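Local coordinates for protein alcohol dehydrogenase (Thermus sp., PDB 4CPD) that probably catalyses the NAD-dependent interconversion of alcohols and their aldehydes or ketones as a zinc-containing medium-chain dehydrogenase, at residues I175-V180 / A198-P203. Numbering follows the deposited sequence.
With NAD (nicotinamide-adenine-dinucleotide), chain G.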
loop_
_atom_site.group_PDB
_atom_site.type_symbol
_atom_site.label_atom_id
_atom_site.label_comp_id
_atom_site.label_asym_id
_atom_site.label_seq_id
_atom_site.Cartn_x
_atom_site.Cartn_y
_atom_site.Cartn_z
ATOM N N ILE A 175 -8.462 7.181 -13.139
ATOM C CA ILE A 175 -7.826 8.310 -13.805
ATOM C C ILE A 175 -7.160 7.768 -15.055
ATOM O O ILE A 175 -6.200 6.988 -14.980
ATOM C CB ILE A 175 -6.804 9.015 -12.881
ATOM C CG1 ILE A 175 -7.528 9.700 -11.716
ATOM C CG2 ILE A 175 -6.003 10.058 -13.630
ATOM C CD1 ILE A 175 -6.623 10.049 -10.551
ATOM N N GLY A 176 -7.690 8.186 -16.202
ATOM C CA GLY A 176 -7.283 7.637 -17.485
ATOM C C GLY A 176 -8.387 6.761 -18.039
ATOM O O GLY A 176 -8.687 5.701 -17.499
ATOM N N ALA A 177 -8.995 7.223 -19.124
ATOM C CA ALA A 177 -10.040 6.479 -19.825
ATOM C C ALA A 177 -9.543 5.852 -21.133
ATOM O O ALA A 177 -10.326 5.579 -22.019
ATOM C CB ALA A 177 -11.219 7.390 -20.102
ATOM N N GLY A 178 -8.242 5.620 -21.248
ATOM C CA GLY A 178 -7.709 4.760 -22.296
ATOM C C GLY A 178 -8.073 3.305 -22.025
ATOM O O GLY A 178 -8.783 2.992 -21.047
ATOM N N PRO A 179 -7.590 2.393 -22.885
ATOM C CA PRO A 179 -7.950 0.964 -22.807
ATOM C C PRO A 179 -7.908 0.368 -21.389
ATOM O O PRO A 179 -8.823 -0.348 -20.996
ATOM C CB PRO A 179 -6.909 0.289 -23.711
ATOM C CG PRO A 179 -6.561 1.339 -24.715
ATOM C CD PRO A 179 -6.724 2.677 -24.042
ATOM N N VAL A 180 -6.856 0.669 -20.637
ATOM C CA VAL A 180 -6.703 0.098 -19.290
ATOM C C VAL A 180 -7.766 0.649 -18.376
ATOM O O VAL A 180 -8.426 -0.114 -17.698
ATOM C CB VAL A 180 -5.302 0.359 -18.719
ATOM C CG1 VAL A 180 -5.225 -0.017 -17.245
ATOM C CG2 VAL A 180 -4.257 -0.429 -19.526
ATOM N N ALA A 198 -14.807 8.585 -13.935
ATOM C CA ALA A 198 -13.755 8.484 -14.926
ATOM C C ALA A 198 -13.251 9.860 -15.211
ATOM O O ALA A 198 -14.019 10.738 -15.538
ATOM C CB ALA A 198 -14.256 7.812 -16.198
ATOM N N ILE A 199 -11.949 10.039 -15.060
ATOM C CA ILE A 199 -11.302 11.297 -15.298
ATOM C C ILE A 199 -10.395 11.101 -16.494
ATOM O O ILE A 199 -9.554 10.196 -16.497
ATOM C CB ILE A 199 -10.467 11.732 -14.084
ATOM C CG1 ILE A 199 -11.373 12.078 -12.902
ATOM C CG2 ILE A 199 -9.604 12.944 -14.418
ATOM C CD1 ILE A 199 -11.690 10.918 -11.995
ATOM N N ASP A 200 -10.587 11.937 -17.510
ATOM C CA ASP A 200 -9.713 11.996 -18.683
ATOM C C ASP A 200 -9.846 13.395 -19.294
ATOM O O ASP A 200 -10.446 14.293 -18.683
ATOM C CB ASP A 200 -10.091 10.915 -19.684
ATOM C CG ASP A 200 -8.945 10.532 -20.575
ATOM O OD1 ASP A 200 -8.376 11.421 -21.235
ATOM O OD2 ASP A 200 -8.604 9.337 -20.620
ATOM N N ARG A 201 -9.275 13.585 -20.478
ATOM C CA ARG A 201 -9.366 14.856 -21.181
ATOM C C ARG A 201 -9.696 14.698 -22.680
ATOM O O ARG A 201 -9.372 15.572 -23.487
ATOM C CB ARG A 201 -8.049 15.613 -21.004
ATOM C CG ARG A 201 -6.875 14.955 -21.712
ATOM C CD ARG A 201 -5.560 15.633 -21.385
ATOM N NE ARG A 201 -4.467 15.013 -22.132
ATOM C CZ ARG A 201 -3.174 15.190 -21.873
ATOM N NH1 ARG A 201 -2.782 15.975 -20.871
ATOM N NH2 ARG A 201 -2.267 14.573 -22.615
ATOM N N ILE A 202 -10.341 13.595 -23.053
ATOM C CA ILE A 202 -10.709 13.322 -24.459
ATOM C C ILE A 202 -12.166 12.854 -24.556
ATOM O O ILE A 202 -12.492 11.745 -24.118
ATOM C CB ILE A 202 -9.787 12.264 -25.103
ATOM C CG1 ILE A 202 -8.354 12.795 -25.162
ATOM C CG2 ILE A 202 -10.273 11.895 -26.504
ATOM C CD1 ILE A 202 -7.350 11.820 -25.740
ATOM N N PRO A 203 -13.052 13.702 -25.117
ATOM C CA PRO A 203 -14.484 13.419 -25.112
ATOM C C PRO A 203 -14.873 12.059 -25.652
ATOM O O PRO A 203 -15.722 11.391 -25.068
ATOM C CB PRO A 203 -15.037 14.522 -25.991
ATOM C CG PRO A 203 -14.164 15.688 -25.672
ATOM C CD PRO A 203 -12.793 15.111 -25.471
HETATM P PA NAD G . -3.124 5.122 -23.590
HETATM O O1A NAD G . -3.777 4.585 -24.865
HETATM O O2A NAD G . -1.967 6.110 -23.702
HETATM O O5B NAD G . -4.195 5.747 -22.549
HETATM C C5B NAD G . -3.855 6.862 -21.726
HETATM C C4B NAD G . -5.098 7.702 -21.449
HETATM O O4B NAD G . -4.836 8.627 -20.385
HETATM C C3B NAD G . -5.507 8.514 -22.683
HETATM O O3B NAD G . -6.923 8.495 -22.925
HETATM C C2B NAD G . -5.089 9.916 -22.342
HETATM O O2B NAD G . -5.913 10.891 -22.987
HETATM C C1B NAD G . -5.255 9.912 -20.835
HETATM N N9A NAD G . -4.440 10.971 -20.239
HETATM C C8A NAD G . -3.172 11.266 -20.589
HETATM N N7A NAD G . -2.738 12.308 -19.839
HETATM C C5A NAD G . -3.735 12.674 -19.002
HETATM C C6A NAD G . -3.930 13.687 -17.945
HETATM N N6A NAD G . -2.917 14.519 -17.656
HETATM N N1A NAD G . -5.122 13.757 -17.295
HETATM C C2A NAD G . -6.131 12.916 -17.590
HETATM N N3A NAD G . -6.019 11.964 -18.548
HETATM C C4A NAD G . -4.870 11.794 -19.271
HETATM O O3 NAD G . -2.546 3.884 -22.716
HETATM P PN NAD G . -3.306 2.540 -22.220
HETATM O O1N NAD G . -3.130 1.556 -23.360
HETATM O O2N NAD G . -4.658 2.859 -21.573
HETATM O O5D NAD G . -2.359 2.121 -20.978
HETATM C C5D NAD G . -2.571 2.812 -19.730
HETATM C C4D NAD G . -1.318 3.046 -18.890
HETATM O O4D NAD G . -1.074 1.866 -18.113
HETATM C C3D NAD G . -0.049 3.311 -19.701
HETATM O O3D NAD G . 0.791 4.206 -18.950
HETATM C C2D NAD G . 0.565 1.919 -19.866
HETATM O O2D NAD G . 1.984 1.883 -20.161
HETATM C C1D NAD G . 0.202 1.315 -18.507
HETATM N N1N NAD G . 0.195 -0.157 -18.479
HETATM C C2N NAD G . 0.727 -0.688 -17.375
HETATM C C3N NAD G . 0.802 -2.059 -17.181
HETATM C C7N NAD G . 1.409 -2.513 -15.884
HETATM O O7N NAD G . 1.967 -3.594 -15.787
HETATM N N7N NAD G . 1.292 -1.686 -14.827
HETATM C C4N NAD G . 0.296 -2.916 -18.173
HETATM C C5N NAD G . -0.260 -2.352 -19.327
HETATM C C6N NAD G . -0.301 -0.955 -19.462
#
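The dinucleotide-binding beta-alpha-beta unit of a Rossmann fold brings the glycine-rich turn after strand 171-175 against the end of strand 195-200, and here Gly-176 and Ala-177 meet Ile-199 and Asp-200. Ile-175 and Ile-199 form a parallel bridge, both side chains on one face of the sheet, with CG1 of Ile-175 lying 4.3 Å from CB of Ile-199. The last main-chain bond of the pair runs from Gly-176 N to Ile-199 O (2.8 Å) and is nearly straight. Beyond it the chains diverge, and a carboxylate takes over. Asp-200 holds CG anti to its own N (chi1 -155°), which swings the carboxylate across to the turn; there OD2 accepts the amide of Ala-177 through its anti lone pair, N to OD2 2.6 Å, while the methyl of Ala-177 packs against CB of Asp-200.

An acidic residue closing the second strand is the familiar mark of NAD-binding Rossmann domains, and the bound coenzyme is gripped accordingly. Adenosine ribose O3B bonds to Asp-200 OD2 (3.0 Å) and O2B to OD1 (3.1 Å), so the diol is held by both oxygens; together with the amide of Ala-177 these bonds would fix the rotation of the carboxylate. A 2'-phosphate would probably meet unfavourable negative charge here, consistent with a preference for NAD over NADP.

Gly-176 and Gly-178 are consistent with the glycine-rich GxGxxG turn of the Rossmann type. Gly-178 takes the N-cap position, and helix 179-190 starts just after it, offering Val-180 N to pyrophosphate oxygen O2N at 3.2 Å. From the other segment, Arg-201 lays one face of its guanidinium over adenine, N7A standing 3.5 Å above the guanidinium plane.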